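Local coordinates for cyclic dimeric GMP binding protein (Pseudomonas fluorescens, PDB 3PJV) that binds cyclic di-GMP and, through this periplasmic domain, probably relays that signal across the inner membrane to control proteolysis by the protease LapG, at residues V42-F50 / T68-P76; G90-A98 / R109-L120. All blocks are in the same frame, centred on the assembly; numbering follows the deposited sequence.

Helix 6-32 opens the chain, and the polypeptide turns back into helix 39-50. Contact 1 (42-50 with 68-76) closes the loop that follows, bringing the second strand of the hairpin 55-62/68-73 against that helix. Only after helix 83-89 does contact 2 (90-98 with 109-120) begin; it closes the hairpin 96-102/105-114 and ties the linker before it to the start of helix 117-128. The two contacts lie in series, neither nested nor crossed, with centres about 23 Å apart on opposite sides of the chain's centre. Both touch the second subunit, where Ile75 and Pro76 of one chain meet His115 and Met117 of the other.

Contact 1. Residues V42-F50 / T68-P76; sequences VELLVSSIF and TIVERNGIP
Val46 and Val70 form the apolar centre, Val46 CG2 lying 3.7 Å from Val70 CG1, and Val42 CG1 reaches the same methyl from one helical turn earlier. Helix and strand run at 20° to each other with their axes 9.1 Å apart, a spacing that short, branched valines fill by interleaving their methyls. Further along, Phe50 extends this apolar strip. Its CG stands anti to the backbone N (chi1 -177°), which swings the ring toward the strand, and Arg72 CB sits over the centre of one face, 3.5 Å from the ring centroid, in a CH-pi contact. The ring edge meets the backbone at Gly74 N, 3.7 Å from Phe50 CZ.

An arginine suits the border because its aliphatic root packs on the phenyl while its head leaves for the polar edge. The chain bends at chi2, turning the guanidinium back along the helix to Glu43. There Arg72 NH2 makes a salt bridge of 2.9 Å to Glu43 OE1, on that oxygen's anti lone pair; the carboxylate and guanidinium planes are almost perpendicular, at 84°. The same nitrogen bonds weakly to Ser47 OG, a small hydroxyl that leaves room for the head. Arg72 NH1 turns to its own strand, donating to Glu71 O at 3.0 Å, and Arg72 NE donates to a water, so all three nitrogens have partners and the head is held from several directions.

Strand 55-62 pairs with 68-73, with a classic beta bulge where Ile69 and Val70 face Val60. Val42 also packs on Leu32, so helix 39-50 lies between the hairpin and helix 6-32.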
ATOM      1  N   VAL A  42      -1.315 -18.841  11.259  1.00 26.67           N
ATOM      2  CA  VAL A  42      -2.420 -17.915  11.034  1.00 26.49           C
ATOM      3  C   VAL A  42      -2.003 -16.530  11.510  1.00 26.98           C
ATOM      4  O   VAL A  42      -2.150 -15.535  10.793  1.00 26.38           O
ATOM      5  CB  VAL A  42      -3.697 -18.357  11.747  1.00 27.86           C
ATOM      6  CG1 VAL A  42      -4.719 -17.226  11.737  1.00 29.24           C
ATOM      7  CG2 VAL A  42      -4.254 -19.616  11.078  1.00 26.45           C
ATOM      8  N   GLU A  43      -1.451 -16.469  12.716  1.00 25.34           N
ATOM      9  CA  GLU A  43      -0.987 -15.193  13.242  1.00 26.91           C
ATOM     10  C   GLU A  43       0.116 -14.594  12.368  1.00 27.90           C
ATOM     11  O   GLU A  43       0.127 -13.389  12.112  1.00 26.40           O
ATOM     12  CB  GLU A  43      -0.525 -15.326  14.697  1.00 32.55           C
ATOM     13  CG  GLU A  43      -0.187 -13.985  15.328  1.00 44.57           C
ATOM     14  CD  GLU A  43      -0.018 -14.066  16.832  1.00 54.08           C
ATOM     15  OE1 GLU A  43       0.241 -13.015  17.460  1.00 56.44           O
ATOM     16  OE2 GLU A  43      -0.146 -15.178  17.385  1.00 59.87           O
ATOM     17  N   LEU A  44       1.035 -15.435  11.896  1.00 26.53           N
ATOM     18  CA  LEU A  44       2.122 -14.961  11.039  1.00 29.18           C
ATOM     19  C   LEU A  44       1.606 -14.342   9.751  1.00 27.99           C
ATOM     20  O   LEU A  44       2.057 -13.277   9.329  1.00 26.25           O
ATOM     21  CB  LEU A  44       3.082 -16.097  10.685  1.00 33.49           C
ATOM     22  CG  LEU A  44       4.313 -16.244  11.564  1.00 41.06           C
ATOM     23  CD1 LEU A  44       5.408 -16.948  10.784  1.00 43.66           C
ATOM     24  CD2 LEU A  44       4.780 -14.881  12.018  1.00 41.12           C
ATOM     25  N   LEU A  45       0.663 -15.030   9.118  1.00 24.80           N
ATOM     26  CA  LEU A  45       0.114 -14.580   7.845  1.00 26.77           C
ATOM     27  C   LEU A  45      -0.686 -13.292   7.983  1.00 28.00           C
ATOM     28  O   LEU A  45      -0.637 -12.434   7.105  1.00 28.61           O
ATOM     29  CB  LEU A  45      -0.756 -15.677   7.229  1.00 26.17           C
ATOM     30  CG  LEU A  45       0.076 -16.828   6.662  1.00 28.88           C
ATOM     31  CD1 LEU A  45      -0.816 -18.004   6.294  1.00 29.92           C
ATOM     32  CD2 LEU A  45       0.891 -16.355   5.459  1.00 29.62           C
ATOM     33  N   VAL A  46      -1.410 -13.148   9.086  1.00 24.19           N
ATOM     34  CA  VAL A  46      -2.140 -11.913   9.323  1.00 23.53           C
ATOM     35  C   VAL A  46      -1.179 -10.754   9.630  1.00 24.45           C
ATOM     36  O   VAL A  46      -1.347  -9.649   9.118  1.00 25.34           O
ATOM     37  CB  VAL A  46      -3.160 -12.054  10.460  1.00 21.98           C
ATOM     38  CG1 VAL A  46      -3.810 -10.697  10.776  1.00 21.12           C
ATOM     39  CG2 VAL A  46      -4.228 -13.089  10.094  1.00 21.56           C
ATOM     40  N   SER A  47      -0.170 -11.018  10.456  1.00 23.17           N
ATOM     41  CA  SER A  47       0.819  -9.988  10.792  1.00 28.33           C
ATOM     42  C   SER A  47       1.552  -9.478   9.564  1.00 31.56           C
ATOM     43  O   SER A  47       1.799  -8.274   9.432  1.00 34.15           O
ATOM     44  CB  SER A  47       1.836 -10.526  11.805  1.00 30.75           C
ATOM     45  OG  SER A  47       1.251 -10.637  13.083  1.00 37.69           O
ATOM     46  N   SER A  48       1.913 -10.402   8.681  1.00 31.91           N
ATOM     47  CA  SER A  48       2.587 -10.078   7.431  1.00 36.26           C
ATOM     48  C   SER A  48       1.864  -8.942   6.718  1.00 36.96           C
ATOM     49  O   SER A  48       2.447  -7.893   6.446  1.00 36.71           O
ATOM     50  CB  SER A  48       2.648 -11.321   6.535  1.00 42.01           C
ATOM     51  OG  SER A  48       3.247 -11.046   5.281  1.00 44.01           O
ATOM     52  N   ILE A  49       0.584  -9.155   6.433  1.00 28.89           N
ATOM     53  CA  ILE A  49      -0.239  -8.166   5.747  1.00 27.71           C
ATOM     54  C   ILE A  49      -0.436  -6.884   6.568  1.00 27.20           C
ATOM     55  O   ILE A  49      -0.367  -5.780   6.033  1.00 26.00           O
ATOM     56  CB  ILE A  49      -1.608  -8.774   5.362  1.00 28.02           C
ATOM     57  CG1 ILE A  49      -1.385 -10.055   4.554  1.00 27.54           C
ATOM     58  CG2 ILE A  49      -2.473  -7.767   4.597  1.00 23.35           C
ATOM     59  CD1 ILE A  49      -0.525  -9.862   3.318  1.00 27.99           C
ATOM     60  N   PHE A  50      -0.672  -7.026   7.866  1.00 23.83           N
ATOM     61  CA  PHE A  50      -0.993  -5.867   8.689  1.00 23.53           C
ATOM     62  C   PHE A  50       0.219  -4.962   8.915  1.00 27.49           C
ATOM     63  O   PHE A  50       0.081  -3.761   9.102  1.00 24.29           O
ATOM     64  CB  PHE A  50      -1.543  -6.295  10.036  1.00 25.07           C
ATOM     65  CG  PHE A  50      -1.971  -5.148  10.904  1.00 28.58           C
ATOM     66  CD1 PHE A  50      -1.165  -4.710  11.939  1.00 30.87           C
ATOM     67  CD2 PHE A  50      -3.180  -4.503  10.679  1.00 31.10           C
ATOM     68  CE1 PHE A  50      -1.552  -3.656  12.738  1.00 33.72           C
ATOM     69  CE2 PHE A  50      -3.570  -3.449  11.480  1.00 27.91           C
ATOM     70  CZ  PHE A  50      -2.757  -3.026  12.509  1.00 31.65           C
ATOM     71  N   THR A  68     -13.167 -14.282  17.931  1.00 32.94           N
ATOM     72  CA  THR A  68     -12.018 -13.780  17.196  1.00 29.60           C
ATOM     73  C   THR A  68     -10.851 -14.744  17.358  1.00 34.31           C
ATOM     74  O   THR A  68     -10.496 -15.124  18.471  1.00 41.31           O
ATOM     75  CB  THR A  68     -11.612 -12.406  17.716  1.00 35.20           C
ATOM     76  OG1 THR A  68     -12.700 -11.495  17.521  1.00 37.07           O
ATOM     77  CG2 THR A  68     -10.386 -11.901  16.974  1.00 33.16           C
ATOM     78  N   ILE A  69     -10.263 -15.147  16.240  1.00 30.54           N
ATOM     79  CA  ILE A  69      -9.112 -16.037  16.261  1.00 30.33           C
ATOM     80  C   ILE A  69      -7.860 -15.187  16.410  1.00 30.90           C
ATOM     81  O   ILE A  69      -6.976 -15.469  17.225  1.00 35.15           O
ATOM     82  CB  ILE A  69      -9.013 -16.831  14.948  1.00 31.32           C
ATOM     83  CG1 ILE A  69     -10.195 -17.797  14.812  1.00 35.30           C
ATOM     84  CG2 ILE A  69      -7.673 -17.558  14.864  1.00 37.29           C
ATOM     85  CD1 ILE A  69     -10.279 -18.444  13.452  1.00 34.50           C
ATOM     86  N   VAL A  70      -7.799 -14.128  15.615  1.00 27.54           N
ATOM     87  CA  VAL A  70      -6.696 -13.183  15.686  1.00 29.30           C
ATOM     88  C   VAL A  70      -7.194 -11.832  15.214  1.00 26.98           C
ATOM     89  O   VAL A  70      -8.069 -11.743  14.364  1.00 26.29           O
ATOM     90  CB  VAL A  70      -5.489 -13.642  14.840  1.00 34.76           C
ATOM     91  CG1 VAL A  70      -5.812 -13.558  13.373  1.00 37.93           C
ATOM     92  CG2 VAL A  70      -4.254 -12.801  15.166  1.00 40.17           C
ATOM     93  N   GLU A  71      -6.662 -10.772  15.794  1.00 24.21           N
ATOM     94  CA  GLU A  71      -6.990  -9.440  15.300  1.00 25.72           C
ATOM     95  C   GLU A  71      -5.876  -8.430  15.521  1.00 23.74           C
ATOM     96  O   GLU A  71      -4.991  -8.615  16.353  1.00 26.69           O
ATOM     97  CB  GLU A  71      -8.287  -8.926  15.917  1.00 29.89           C
ATOM     98  CG  GLU A  71      -8.179  -8.579  17.367  1.00 33.86           C
ATOM     99  CD  GLU A  71      -9.483  -8.044  17.921  1.00 47.22           C
ATOM    100  OE1 GLU A  71     -10.126  -7.219  17.234  1.00 51.96           O
ATOM    101  OE2 GLU A  71      -9.866  -8.458  19.036  1.00 49.28           O
ATOM    102  N   ARG A  72      -5.947  -7.362  14.745  1.00 22.03           N
ATOM    103  CA  ARG A  72      -4.946  -6.323  14.771  1.00 23.82           C
ATOM    104  C   ARG A  72      -5.659  -5.012  14.499  1.00 23.89           C
ATOM    105  O   ARG A  72      -6.534  -4.938  13.647  1.00 21.13           O
ATOM    106  CB  ARG A  72      -3.913  -6.576  13.670  1.00 29.88           C
ATOM    107  CG  ARG A  72      -2.991  -7.781  13.908  1.00 36.25           C
ATOM    108  CD  ARG A  72      -2.026  -7.503  15.029  1.00 39.44           C
ATOM    109  NE  ARG A  72      -0.995  -8.526  15.195  1.00 44.61           N
ATOM    110  CZ  ARG A  72      -1.173  -9.666  15.860  1.00 53.22           C
ATOM    111  NH1 ARG A  72      -2.355  -9.943  16.404  1.00 53.90           N
ATOM    112  NH2 ARG A  72      -0.176 -10.536  15.974  1.00 52.35           N
ATOM    113  N   ASN A  73      -5.272  -3.970  15.221  1.00 22.15           N
ATOM    114  CA  ASN A  73      -5.896  -2.677  15.056  1.00 29.95           C
ATOM    115  C   ASN A  73      -4.837  -1.607  15.088  1.00 36.66           C
ATOM    116  O   ASN A  73      -3.904  -1.686  15.888  1.00 42.29           O
ATOM    117  CB  ASN A  73      -6.900  -2.414  16.186  1.00 34.50           C
ATOM    118  CG  ASN A  73      -8.196  -3.160  16.001  1.00 42.42           C
ATOM    119  OD1 ASN A  73      -9.136  -2.643  15.401  1.00 48.25           O
ATOM    120  ND2 ASN A  73      -8.260  -4.380  16.517  1.00 40.85           N
ATOM    121  N   GLY A  74      -4.956  -0.623  14.207  1.00 36.51           N
ATOM    122  CA  GLY A  74      -4.201   0.610  14.355  1.00 46.72           C
ATOM    123  C   GLY A  74      -5.139   1.787  14.574  1.00 47.45           C
ATOM    124  O   GLY A  74      -6.360   1.634  14.545  1.00 40.86           O
ATOM    125  N   ILE A  75      -4.584   2.971  14.794  0.68 38.50           N
ATOM    126  CA  ILE A  75      -5.420   4.161  14.823  0.54 41.75           C
ATOM    127  C   ILE A  75      -5.991   4.382  13.428  0.55 39.25           C
ATOM    128  O   ILE A  75      -5.249   4.350  12.428  1.00 34.61           O
ATOM    129  CB  ILE A  75      -4.642   5.409  15.276  1.00 48.17           C
ATOM    130  CG1 ILE A  75      -5.205   6.651  14.589  1.00 51.26           C
ATOM    131  CG2 ILE A  75      -3.177   5.262  14.954  1.00 48.30           C
ATOM    132  CD1 ILE A  75      -4.271   7.844  14.632  1.00 51.58           C
ATOM    133  N   PRO A  76      -7.318   4.564  13.350  0.49 42.20           N
ATOM    134  CA  PRO A  76      -8.041   4.739  12.087  0.88 43.43           C
ATOM    135  C   PRO A  76      -8.036   6.191  11.602  0.54 43.27           C
ATOM    136  O   PRO A  76      -8.344   6.443  10.435  0.69 43.25           O
ATOM    137  CB  PRO A  76      -9.464   4.305  12.451  0.75 44.94           C
ATOM    138  CG  PRO A  76      -9.593   4.665  13.899  1.00 44.12           C
ATOM    139  CD  PRO A  76      -8.231   4.454  14.505  0.72 43.37           C
TER
HETATM  140  O   HOH W   1       1.056  -7.295  13.661  1.00 56.08           O

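Contact 2. Residues G90-A98 / R109-L120; sequences GLEPAGGDA and RVEVVSHPMFAL
Gly96 and Ala98 pair with Val112 and Val110 through four backbone hydrogen bonds, making an antiparallel ladder with Asp97 and Glu111 as the non-hydrogen-bonded pair between. At its entrance Gly95 CA lies 3.3 Å from Val112 O, and a CB on it would crowd that oxygen and Val113 CG2, which suits glycine. Val113 sends CG1 toward the ring of Pro93, 4.3 Å from its CB. Beyond it the backbones part, and a water bridges Pro93 O to Ser114 O; a second water accepts from Ser114 N and lies near Pro93 O. Leu91 then reaches back with CD1, 4.2 Å from Ala119 CB and also near Pro116 and Leu120; leucine is long enough to seat the linker on the first turn of the helix, and apolar like its partners.

On the face of Asp97 and Glu111, Arg109 extends from its strand and bends at chi3 (66°) to bring its guanidinium side-on to Glu111 in a salt bridge, NE and NH2 both donating to Glu111 OE2, with NE at 2.8 Å. Its CG also packs 4.1 Å from Asp97 CB. A water links Asp97 OD2 to the same Glu111 OE2. Were Arg109 an alanine, Glu111 OE2 would probably lose both of its donors from this strand, and Asp97 CB the packing of CG.

Strand 109-114 also pairs antiparallel with a strand of the second subunit, and Glu111 OE1 forms a salt bridge to Arg59 of that subunit. Glu111 is thus shared between two arginines, one from each chain, and its negative charge is likely to be stabilised by both, coupling hairpin and dimer interface.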
ATOM      1  N   GLY A  90      14.896  10.360   9.510  1.00 37.80           N
ATOM      2  CA  GLY A  90      15.753  10.132   8.361  1.00 39.14           C
ATOM      3  C   GLY A  90      15.632   8.726   7.802  1.00 41.10           C
ATOM      4  O   GLY A  90      16.605   7.973   7.770  1.00 45.09           O
ATOM      5  N   LEU A  91      14.425   8.368   7.374  1.00 32.64           N
ATOM      6  CA  LEU A  91      14.174   7.077   6.741  1.00 36.53           C
ATOM      7  C   LEU A  91      14.814   6.986   5.361  1.00 40.16           C
ATOM      8  O   LEU A  91      14.673   7.893   4.541  1.00 41.06           O
ATOM      9  CB  LEU A  91      12.670   6.852   6.592  1.00 35.82           C
ATOM     10  CG  LEU A  91      11.968   5.879   7.533  1.00 41.23           C
ATOM     11  CD1 LEU A  91      10.660   5.442   6.899  1.00 35.84           C
ATOM     12  CD2 LEU A  91      12.841   4.683   7.808  1.00 44.77           C
ATOM     13  N   GLU A  92      15.506   5.883   5.097  1.00 43.24           N
ATOM     14  CA  GLU A  92      16.043   5.637   3.761  1.00 48.27           C
ATOM     15  C   GLU A  92      14.918   5.207   2.826  1.00 45.20           C
ATOM     16  O   GLU A  92      13.992   4.520   3.248  1.00 44.23           O
ATOM     17  CB  GLU A  92      17.118   4.555   3.797  1.00 54.66           C
ATOM     18  CG  GLU A  92      16.566   3.149   3.914  1.00 60.29           C
ATOM     19  CD  GLU A  92      17.649   2.096   3.820  1.00 65.81           C
ATOM     20  OE1 GLU A  92      17.726   1.406   2.781  1.00 69.41           O
ATOM     21  OE2 GLU A  92      18.424   1.959   4.787  1.00 67.39           O
ATOM     22  N   PRO A  93      15.006   5.608   1.548  1.00 48.39           N
ATOM     23  CA  PRO A  93      13.973   5.381   0.527  1.00 45.28           C
ATOM     24  C   PRO A  93      13.638   3.900   0.295  1.00 35.92           C
ATOM     25  O   PRO A  93      12.507   3.587  -0.063  1.00 34.55           O
ATOM     26  CB  PRO A  93      14.588   5.984  -0.743  1.00 49.96           C
ATOM     27  CG  PRO A  93      15.647   6.918  -0.260  1.00 54.71           C
ATOM     28  CD  PRO A  93      16.173   6.326   1.007  1.00 53.68           C
ATOM     29  N   ALA A  94      14.615   3.019   0.487  1.00 38.10           N
ATOM     30  CA  ALA A  94      14.424   1.573   0.321  1.00 36.32           C
ATOM     31  C   ALA A  94      13.841   1.151  -1.030  1.00 34.43           C
ATOM     32  O   ALA A  94      13.008   0.261  -1.087  1.00 35.02           O
ATOM     33  CB  ALA A  94      13.564   1.012   1.458  1.00 36.68           C
ATOM     34  N   GLY A  95      14.291   1.769  -2.114  1.00 30.10           N
ATOM     35  CA  GLY A  95      13.765   1.448  -3.429  1.00 26.63           C
ATOM     36  C   GLY A  95      14.041   0.027  -3.900  1.00 30.44           C
ATOM     37  O   GLY A  95      14.892  -0.675  -3.351  1.00 34.27           O
ATOM     38  N   GLY A  96      13.312  -0.396  -4.925  1.00 24.68           N
ATOM     39  CA  GLY A  96      13.558  -1.680  -5.565  1.00 28.11           C
ATOM     40  C   GLY A  96      13.593  -1.504  -7.066  1.00 27.92           C
ATOM     41  O   GLY A  96      12.994  -0.576  -7.588  1.00 28.04           O
ATOM     42  N   ASP A  97      14.299  -2.379  -7.773  1.00 24.90           N
ATOM     43  CA  ASP A  97      14.338  -2.265  -9.223  1.00 23.99           C
ATOM     44  C   ASP A  97      14.436  -3.613  -9.929  1.00 27.06           C
ATOM     45  O   ASP A  97      14.776  -4.626  -9.321  1.00 28.30           O
ATOM     46  CB  ASP A  97      15.473  -1.336  -9.672  1.00 27.14           C
ATOM     47  CG  ASP A  97      16.811  -1.706  -9.066  1.00 41.33           C
ATOM     48  OD1 ASP A  97      17.223  -2.881  -9.186  1.00 47.32           O
ATOM     49  OD2 ASP A  97      17.452  -0.816  -8.467  1.00 46.90           O
ATOM     50  N   ALA A  98      14.135  -3.608 -11.219  1.00 25.35           N
ATOM     51  CA  ALA A  98      14.131  -4.840 -12.001  1.00 23.53           C
ATOM     52  C   ALA A  98      14.433  -4.524 -13.461  1.00 27.95           C
ATOM     53  O   ALA A  98      14.139  -3.430 -13.939  1.00 28.79           O
ATOM     54  CB  ALA A  98      12.791  -5.552 -11.869  1.00 23.82           C
ATOM     55  N   ARG A 109      15.471  -0.405 -17.146  1.00 21.87           N
ATOM     56  CA  ARG A 109      15.397  -0.678 -15.719  1.00 21.60           C
ATOM     57  C   ARG A 109      14.170   0.017 -15.119  1.00 21.68           C
ATOM     58  O   ARG A 109      13.948   1.209 -15.352  1.00 22.54           O
ATOM     59  CB  ARG A 109      16.664  -0.203 -15.003  1.00 21.59           C
ATOM     60  CG  ARG A 109      16.668  -0.424 -13.495  1.00 25.45           C
ATOM     61  CD  ARG A 109      17.997   0.015 -12.850  1.00 29.01           C
ATOM     62  NE  ARG A 109      18.207   1.457 -12.939  1.00 31.62           N
ATOM     63  CZ  ARG A 109      19.102   2.044 -13.732  1.00 31.93           C
ATOM     64  NH1 ARG A 109      19.893   1.314 -14.521  1.00 32.91           N
ATOM     65  NH2 ARG A 109      19.200   3.364 -13.734  1.00 35.49           N
ATOM     66  N   VAL A 110      13.373  -0.745 -14.374  1.00 21.09           N
ATOM     67  CA  VAL A 110      12.217  -0.212 -13.656  1.00 19.55           C
ATOM     68  C   VAL A 110      12.644   0.092 -12.227  1.00 21.78           C
ATOM     69  O   VAL A 110      13.156  -0.788 -11.531  1.00 25.41           O
ATOM     70  CB  VAL A 110      11.062  -1.231 -13.604  1.00 21.98           C
ATOM     71  CG1 VAL A 110       9.875  -0.650 -12.841  1.00 21.53           C
ATOM     72  CG2 VAL A 110      10.649  -1.648 -15.003  1.00 23.25           C
ATOM     73  N   GLU A 111      12.451   1.336 -11.794  1.00 20.47           N
ATOM     74  CA  GLU A 111      12.804   1.738 -10.441  1.00 21.32           C
ATOM     75  C   GLU A 111      11.548   2.130  -9.673  1.00 23.08           C
ATOM     76  O   GLU A 111      10.779   2.959 -10.137  1.00 21.92           O
ATOM     77  CB  GLU A 111      13.759   2.929 -10.474  1.00 24.50           C
ATOM     78  CG  GLU A 111      15.003   2.666 -11.314  1.00 26.24           C
ATOM     79  CD  GLU A 111      15.928   3.871 -11.386  1.00 30.01           C
ATOM     80  OE1 GLU A 111      15.457   5.011 -11.186  1.00 32.12           O
ATOM     81  OE2 GLU A 111      17.132   3.666 -11.639  1.00 32.05           O
ATOM     82  N   VAL A 112      11.341   1.523  -8.508  1.00 22.32           N
ATOM     83  CA  VAL A 112      10.148   1.796  -7.711  1.00 22.68           C
ATOM     84  C   VAL A 112      10.529   2.221  -6.304  1.00 22.94           C
ATOM     85  O   VAL A 112      11.425   1.637  -5.692  1.00 23.62           O
ATOM     86  CB  VAL A 112       9.228   0.553  -7.606  1.00 18.85           C
ATOM     87  CG1 VAL A 112       8.059   0.846  -6.668  1.00 17.94           C
ATOM     88  CG2 VAL A 112       8.738   0.139  -8.976  1.00 19.18           C
ATOM     89  N   VAL A 113       9.860   3.252  -5.794  1.00 19.07           N
ATOM     90  CA  VAL A 113      10.072   3.681  -4.416  1.00 19.00           C
ATOM     91  C   VAL A 113       8.717   3.757  -3.722  1.00 18.91           C
ATOM     92  O   VAL A 113       7.805   4.431  -4.208  1.00 19.79           O
ATOM     93  CB  VAL A 113      10.822   5.034  -4.330  1.00 21.52           C
ATOM     94  CG1 VAL A 113      10.906   5.500  -2.888  1.00 24.11           C
ATOM     95  CG2 VAL A 113      12.225   4.907  -4.909  1.00 25.32           C
ATOM     96  N   SER A 114       8.573   3.020  -2.619  1.00 19.49           N
ATOM     97  CA  SER A 114       7.298   2.930  -1.910  1.00 21.01           C
ATOM     98  C   SER A 114       7.064   4.148  -1.031  1.00 18.45           C
ATOM     99  O   SER A 114       7.994   4.652  -0.411  1.00 20.20           O
ATOM    100  CB  SER A 114       7.258   1.661  -1.054  1.00 23.25           C
ATOM    101  OG  SER A 114       7.367   0.526  -1.889  1.00 27.41           O
ATOM    102  N   HIS A 115       5.826   4.620  -0.973  1.00 18.72           N
ATOM    103  CA  HIS A 115       5.553   5.821  -0.169  1.00 21.42           C
ATOM    104  C   HIS A 115       5.643   5.515   1.329  1.00 19.13           C
ATOM    105  O   HIS A 115       5.024   4.561   1.807  1.00 18.14           O
ATOM    106  CB  HIS A 115       4.181   6.409  -0.524  1.00 23.05           C
ATOM    107  CG  HIS A 115       4.048   7.861  -0.175  1.00 22.44           C
ATOM    108  ND1 HIS A 115       3.960   8.311   1.126  1.00 22.07           N
ATOM    109  CD2 HIS A 115       4.020   8.967  -0.957  1.00 25.79           C
ATOM    110  CE1 HIS A 115       3.868   9.627   1.129  1.00 22.87           C
ATOM    111  NE2 HIS A 115       3.903  10.052  -0.123  1.00 24.72           N
ATOM    112  N   PRO A 116       6.400   6.341   2.082  1.00 18.39           N
ATOM    113  CA  PRO A 116       6.656   6.083   3.507  1.00 18.60           C
ATOM    114  C   PRO A 116       5.591   6.634   4.465  1.00 17.49           C
ATOM    115  O   PRO A 116       5.785   6.544   5.675  1.00 21.58           O
ATOM    116  CB  PRO A 116       7.976   6.831   3.749  1.00 24.04           C
ATOM    117  CG  PRO A 116       7.901   7.991   2.814  1.00 22.40           C
ATOM    118  CD  PRO A 116       7.205   7.473   1.570  1.00 19.56           C
HETATM  119  N   MSE A 117       4.494   7.175   3.945  1.00 18.30           N
HETATM  120  CA  MSE A 117       3.523   7.866   4.793  1.00 19.82           C
HETATM  121  C   MSE A 117       3.018   7.025   5.975  1.00 22.18           C
HETATM  122  O   MSE A 117       2.888   7.523   7.096  1.00 18.96           O
HETATM  123  CB  MSE A 117       2.363   8.345   3.921  1.00 25.21           C
HETATM  124  CG  MSE A 117       1.296   9.165   4.587  1.00 33.12           C
HETATM  125 SE   MSE A 117      -0.105   9.231   3.212  1.00 45.94          SE
HETATM  126  CE  MSE A 117       0.786  10.486   1.970  1.00 38.99           C
ATOM    127  N   PHE A 118       2.742   5.745   5.736  1.00 18.53           N
ATOM    128  CA  PHE A 118       2.233   4.885   6.797  1.00 19.05           C
ATOM    129  C   PHE A 118       3.339   4.519   7.776  1.00 19.60           C
ATOM    130  O   PHE A 118       3.118   4.458   8.988  1.00 22.77           O
ATOM    131  CB  PHE A 118       1.584   3.615   6.214  1.00 20.20           C
ATOM    132  CG  PHE A 118       0.403   3.895   5.316  1.00 21.25           C
ATOM    133  CD1 PHE A 118      -0.872   4.023   5.847  1.00 27.34           C
ATOM    134  CD2 PHE A 118       0.580   4.064   3.951  1.00 20.49           C
ATOM    135  CE1 PHE A 118      -1.959   4.287   5.021  1.00 26.86           C
ATOM    136  CE2 PHE A 118      -0.502   4.339   3.126  1.00 21.87           C
ATOM    137  CZ  PHE A 118      -1.770   4.445   3.662  1.00 23.15           C
ATOM    138  N   ALA A 119       4.522   4.244   7.247  1.00 18.69           N
ATOM    139  CA  ALA A 119       5.674   3.967   8.096  1.00 20.96           C
ATOM    140  C   ALA A 119       5.964   5.152   9.037  1.00 20.01           C
ATOM    141  O   ALA A 119       6.149   4.982  10.248  1.00 20.50           O
ATOM    142  CB  ALA A 119       6.886   3.658   7.231  1.00 22.31           C
ATOM    143  N   LEU A 120       5.988   6.354   8.477  1.00 18.68           N
ATOM    144  CA  LEU A 120       6.248   7.547   9.288  1.00 20.19           C
ATOM    145  C   LEU A 120       5.166   7.752  10.342  1.00 21.86           C
ATOM    146  O   LEU A 120       5.464   8.135  11.482  1.00 21.67           O
ATOM    147  CB  LEU A 120       6.380   8.779   8.400  1.00 19.08           C
ATOM    148  CG  LEU A 120       7.673   8.804   7.583  1.00 21.95           C
ATOM    149  CD1 LEU A 120       7.568   9.782   6.427  1.00 29.16           C
ATOM    150  CD2 LEU A 120       8.853   9.133   8.504  1.00 24.41           C
TER
HETATM  151  O   HOH W   2      10.688   1.813  -1.088  1.00 34.65           O
HETATM  152  O   HOH W   3      10.429   5.445   0.547  1.00 35.62           O
HETATM  153  O   HOH W   4      17.956   1.921  -9.390  1.00 63.41           O